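Long-range contacts in unsaturated glucuronyl hydrolase (Streptococcus agalactiae, PDB 2ZZR), which hydrolyses unsaturated disaccharides of chondroitin, hyaluronan and heparin, releasing the unsaturated uronic acid from either (1->3) or (1->4) linkages: residues A[249-253]-A[309-314]; A[335-339]-A[385-389]. One frame throughout, in Å; residues are numbered along the deposited sequence.

Contact 1 of 2, residues A[249-253]-A[309-314]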
loop_
_atom_site.group_PDB
_atom_site.type_symbol
_atom_site.label_atom_id
_atom_site.label_comp_id
_atom_site.label_asym_id
_atom_site.label_seq_id
_atom_site.Cartn_x
_atom_site.Cartn_y
_atom_site.Cartn_z
ATOM N N ALA A 249 7.379 3.296 -2.782
ATOM C CA ALA A 249 6.862 2.302 -1.836
ATOM C C ALA A 249 5.778 1.398 -2.422
ATOM O O ALA A 249 5.726 0.215 -2.092
ATOM C CB ALA A 249 6.368 2.974 -0.563
ATOM N N TRP A 250 4.918 1.936 -3.288
ATOM C CA TRP A 250 3.921 1.095 -3.955
ATOM C C TRP A 250 4.608 -0.006 -4.765
ATOM O O TRP A 250 4.116 -1.125 -4.827
ATOM C CB TRP A 250 3.017 1.905 -4.888
ATOM C CG TRP A 250 2.048 2.867 -4.231
ATOM C CD1 TRP A 250 1.773 4.142 -4.647
ATOM C CD2 TRP A 250 1.212 2.633 -3.077
ATOM N NE1 TRP A 250 0.831 4.718 -3.828
ATOM C CE2 TRP A 250 0.469 3.818 -2.857
ATOM C CE3 TRP A 250 1.030 1.548 -2.205
ATOM C CZ2 TRP A 250 -0.451 3.951 -1.799
ATOM C CZ3 TRP A 250 0.107 1.678 -1.150
ATOM C CH2 TRP A 250 -0.617 2.875 -0.958
ATOM N N GLY A 251 5.743 0.324 -5.385
ATOM C CA GLY A 251 6.546 -0.669 -6.094
ATOM C C GLY A 251 7.144 -1.687 -5.134
ATOM O O GLY A 251 7.045 -2.899 -5.362
ATOM N N ILE A 252 7.733 -1.193 -4.046
ATOM C CA ILE A 252 8.387 -2.045 -3.042
ATOM C C ILE A 252 7.440 -3.086 -2.453
ATOM O O ILE A 252 7.857 -4.214 -2.198
ATOM C CB ILE A 252 9.071 -1.207 -1.929
ATOM C CG1 ILE A 252 10.238 -0.417 -2.529
ATOM C CG2 ILE A 252 9.585 -2.096 -0.785
ATOM C CD1 ILE A 252 10.705 0.740 -1.659
ATOM N N TYR A 253 6.172 -2.720 -2.267
ATOM C CA TYR A 253 5.194 -3.678 -1.738
ATOM C C TYR A 253 4.447 -4.405 -2.855
ATOM O O TYR A 253 4.233 -5.612 -2.780
ATOM C CB TYR A 253 4.237 -2.979 -0.768
ATOM C CG TYR A 253 3.420 -3.895 0.144
ATOM C CD1 TYR A 253 2.344 -3.383 0.870
ATOM C CD2 TYR A 253 3.717 -5.257 0.277
ATOM C CE1 TYR A 253 1.584 -4.200 1.721
ATOM C CE2 TYR A 253 2.953 -6.093 1.121
ATOM C CZ TYR A 253 1.893 -5.550 1.837
ATOM O OH TYR A 253 1.134 -6.348 2.671
ATOM N N THR A 309 4.552 1.491 4.289
ATOM C CA THR A 309 4.288 0.640 3.120
ATOM C C THR A 309 5.541 -0.145 2.700
ATOM O O THR A 309 5.463 -1.352 2.421
ATOM C CB THR A 309 3.734 1.498 1.953
ATOM O OG1 THR A 309 2.574 2.202 2.416
ATOM C CG2 THR A 309 3.332 0.637 0.760
ATOM N N ALA A 310 6.690 0.527 2.686
ATOM C CA ALA A 310 7.963 -0.125 2.353
ATOM C C ALA A 310 8.341 -1.217 3.360
ATOM O O ALA A 310 8.882 -2.263 2.978
ATOM C CB ALA A 310 9.089 0.905 2.228
ATOM N N VAL A 311 8.057 -0.977 4.639
ATOM C CA VAL A 311 8.315 -1.992 5.665
ATOM C C VAL A 311 7.525 -3.268 5.352
ATOM O O VAL A 311 8.093 -4.366 5.371
ATOM C CB VAL A 311 8.037 -1.479 7.103
ATOM C CG1 VAL A 311 7.991 -2.655 8.095
ATOM C CG2 VAL A 311 9.113 -0.475 7.533
ATOM N N CYS A 312 6.232 -3.128 5.057
ATOM C CA CYS A 312 5.392 -4.283 4.690
ATOM C C CYS A 312 5.957 -5.023 3.480
ATOM O O CYS A 312 6.006 -6.264 3.471
ATOM C CB CYS A 312 3.946 -3.853 4.422
ATOM S SG CYS A 312 3.112 -3.204 5.882
ATOM N N GLY A 313 6.396 -4.257 2.477
ATOM C CA GLY A 313 6.966 -4.825 1.249
ATOM C C GLY A 313 8.242 -5.614 1.496
ATOM O O GLY A 313 8.420 -6.710 0.961
ATOM N N ILE A 314 9.132 -5.053 2.301
ATOM C CA ILE A 314 10.390 -5.722 2.634
ATOM C C ILE A 314 10.086 -7.002 3.428
ATOM O O ILE A 314 10.632 -8.073 3.137
ATOM C CB ILE A 314 11.348 -4.781 3.415
ATOM C CG1 ILE A 314 11.795 -3.609 2.523
ATOM C CG2 ILE A 314 12.574 -5.551 3.927
ATOM C CD1 ILE A 314 12.498 -2.496 3.289
#

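Contact 2 of 2, residues A[335-339]-A[385-389]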
loop_
_atom_site.group_PDB
_atom_site.type_symbol
_atom_site.label_atom_id
_atom_site.label_comp_id
_atom_site.label_asym_id
_atom_site.label_seq_id
_atom_site.Cartn_x
_atom_site.Cartn_y
_atom_site.Cartn_z
ATOM N N MET A 335 14.314 -3.102 7.681
ATOM C CA MET A 335 12.895 -2.993 8.039
ATOM C C MET A 335 12.680 -2.823 9.549
ATOM O O MET A 335 11.776 -2.106 9.965
ATOM C CB MET A 335 12.063 -4.142 7.457
ATOM C CG MET A 335 12.331 -5.502 8.050
ATOM S SD MET A 335 11.139 -6.697 7.440
ATOM C CE MET A 335 11.642 -8.108 8.442
ATOM N N HIS A 336 13.522 -3.464 10.357
ATOM C CA HIS A 336 13.501 -3.270 11.810
ATOM C C HIS A 336 13.821 -1.827 12.213
ATOM O O HIS A 336 13.133 -1.268 13.075
ATOM C CB HIS A 336 14.464 -4.234 12.504
ATOM C CG HIS A 336 13.860 -5.566 12.823
ATOM N ND1 HIS A 336 13.713 -6.564 11.885
ATOM C CD2 HIS A 336 13.374 -6.065 13.983
ATOM C CE1 HIS A 336 13.168 -7.625 12.456
ATOM N NE2 HIS A 336 12.956 -7.349 13.729
ATOM N N THR A 337 14.854 -1.243 11.596
ATOM C CA THR A 337 15.259 0.132 11.894
ATOM C C THR A 337 14.156 1.122 11.520
ATOM O O THR A 337 13.840 2.034 12.292
ATOM C CB THR A 337 16.559 0.520 11.155
ATOM O OG1 THR A 337 17.520 -0.534 11.280
ATOM C CG2 THR A 337 17.145 1.799 11.737
ATOM N N MET A 338 13.579 0.928 10.335
ATOM C CA MET A 338 12.516 1.785 9.817
ATOM C C MET A 338 11.274 1.703 10.700
ATOM O O MET A 338 10.712 2.729 11.091
ATOM C CB MET A 338 12.193 1.400 8.371
ATOM C CG MET A 338 13.364 1.614 7.397
ATOM S SD MET A 338 13.216 0.620 5.890
ATOM C CE MET A 338 12.035 1.615 4.994
ATOM N N LEU A 339 10.858 0.482 11.032
ATOM C CA LEU A 339 9.697 0.296 11.891
ATOM C C LEU A 339 9.953 0.836 13.302
ATOM O O LEU A 339 9.058 1.437 13.907
ATOM C CB LEU A 339 9.260 -1.174 11.924
ATOM C CG LEU A 339 7.936 -1.515 12.629
ATOM C CD1 LEU A 339 6.744 -0.663 12.145
ATOM C CD2 LEU A 339 7.629 -2.995 12.477
ATOM N N ALA A 385 2.326 -3.652 9.476
ATOM C CA ALA A 385 3.734 -3.945 9.750
ATOM C C ALA A 385 3.897 -4.507 11.157
ATOM O O ALA A 385 4.608 -5.496 11.362
ATOM C CB ALA A 385 4.597 -2.699 9.577
ATOM N N LEU A 386 3.228 -3.876 12.120
ATOM C CA LEU A 386 3.286 -4.332 13.505
ATOM C C LEU A 386 2.788 -5.770 13.634
ATOM O O LEU A 386 3.467 -6.620 14.249
ATOM C CB LEU A 386 2.487 -3.393 14.409
ATOM C CG LEU A 386 3.095 -1.999 14.601
ATOM C CD1 LEU A 386 2.140 -1.144 15.457
ATOM C CD2 LEU A 386 4.485 -2.067 15.228
ATOM N N ILE A 387 1.624 -6.040 13.039
ATOM C CA ILE A 387 1.008 -7.372 13.063
ATOM C C ILE A 387 1.864 -8.402 12.303
ATOM O O ILE A 387 2.029 -9.536 12.766
ATOM C CB ILE A 387 -0.468 -7.341 12.545
ATOM C CG1 ILE A 387 -1.374 -6.530 13.495
ATOM C CG2 ILE A 387 -1.035 -8.761 12.307
ATOM C CD1 ILE A 387 -1.517 -7.091 14.928
ATOM N N ARG A 388 2.424 -7.997 11.160
ATOM C CA ARG A 388 3.379 -8.840 10.427
ATOM C C ARG A 388 4.535 -9.309 11.313
ATOM O O ARG A 388 4.909 -10.485 11.285
ATOM C CB ARG A 388 3.943 -8.099 9.210
ATOM C CG ARG A 388 3.067 -8.180 7.960
ATOM C CD ARG A 388 3.636 -7.279 6.861
ATOM N NE ARG A 388 2.952 -7.485 5.583
ATOM C CZ ARG A 388 3.246 -8.459 4.722
ATOM N NH1 ARG A 388 4.228 -9.320 4.984
ATOM N NH2 ARG A 388 2.557 -8.577 3.594
ATOM N N PHE A 389 5.106 -8.386 12.085
ATOM C CA PHE A 389 6.261 -8.694 12.933
ATOM C C PHE A 389 5.871 -9.588 14.102
ATOM O O PHE A 389 6.664 -10.432 14.546
ATOM C CB PHE A 389 6.876 -7.402 13.467
ATOM C CG PHE A 389 7.909 -6.797 12.571
ATOM C CD1 PHE A 389 7.628 -6.524 11.231
ATOM C CD2 PHE A 389 9.162 -6.466 13.073
ATOM C CE1 PHE A 389 8.589 -5.942 10.406
ATOM C CE2 PHE A 389 10.126 -5.885 12.258
ATOM C CZ PHE A 389 9.839 -5.623 10.922
#

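Contact 1 of 2, residues A[249-253]-A[309-314]
Tyr253 lays its ring along the backbone of Cys312 and Gly313, joining two parallel helices of the (alpha/alpha)6 barrel typical of family 88 glycoside hydrolases. Cys312 CB sits over one face, toward the rim, in a CH-pi contact 3.8 Å from the ring centroid, while the sulfur lies farther off and oblique. At the inner end of the ring, Tyr253 CD2 comes to 3.4 Å from Gly313 CA. Glycine suits this place: with no side chain, it lets the Tyr253 and Gly313 CA atoms approach to 3.7 Å. The same closeness brings Ile252 O to 3.6 Å from Gly313 CA, where that carbonyl is buried without a polar partner.

One turn earlier, small residues keep the helices together. Ala249 CB meets Thr309 CB at 3.9 Å, and the helix axes are only 7.8 Å apart, inclined by 21°. Thr309 CG2, anti to its own N, reaches Ala249 O and the benzo part of Trp250, a substrate-binding residue, whereas OG1 returns to Ser305 O in its own helix. Ile252 fills the other flank, with CD1 against Ala310 CB at 4.2 Å; Thr275 and Phe278 of helix 265-280 pack behind it. Beyond this shell Arg388 fixes the polar end of Tyr253, its NH2 hydrogen-bonded to the phenol OH.

Contact 2 of 2, residues A[335-339]-A[385-389]
From helix 328-346, three side chains, His336, Leu339 and Met335, meet the phenyl ring of Phe389, which presents an edge to a histidine ring while offering a face to a leucine methyl; His315 of helix 304-318 also meets this ring. The contact joins helix 328-346 to helix 376-390 in the (alpha/alpha)6 barrel, away from the substrate-binding site. At this point the helices cross at a slant, nearer antiparallel than parallel, with axes 11.8 Å apart, too far for backbones to meet, so large side chains must span the gap.

Phe389 CE2 points at the centre of one His336 face, 3.5 Å from NE2. The pair is edge-to-face, though tilted, with planes at 56°. On the imidazole, ND1 bonds to Lys332 O one turn back, which should restrict the rotation of the ring and favour the face-on presentation. A flat aromatic suits both partners here, since one supplies C-H groups and the other a pi face.

Leu339 reaches toward Phe389 from its own helix and meets a face of the phenyl ring. Its CG lies anti to the backbone N (chi1 -172°), which carries the two methyls across the gap. CD2 stands almost exactly over the ring centre, 3.5 Å from the centroid and 3° off the normal, a CH-pi contact. The other branch meets two aliphatic partners: CD1 lies 3.9 Å from Ala385 CB and 4.1 Å from Leu386 CD2. Alanine leaves room for that methyl, and Leu386 also packs on helix 25-46 through Val28, Ala31 and Ile32.

Met335 follows the ring with an extended, flexible thioether, its sulfur making an oblique Met-aromatic contact. Its CG and CE both approach the same ring atom, Phe389 CZ, with CG 3.8 Å away.

Contact 1 lies deep in the barrel, its centre about 7 Å from that of the chain, and includes a substrate-binding tryptophan; contact 2, about 14 Å out, is still largely buried but has a partly exposed phenylalanine. The chemistry follows the spacing: small residues and glycine allow near-parallel helices to touch through their backbones in 249-253/309-314, whereas long and aromatic side chains bridge the wider, obliquely crossing pair in 335-339/385-389. The two contacts meet directly. Val311 packs on Met338 and Ala385, placing helix 304-318 against both helices of contact 2. Arg388 of contact 2 adds a polar tie through salt bridges to Glu384 and Glu316.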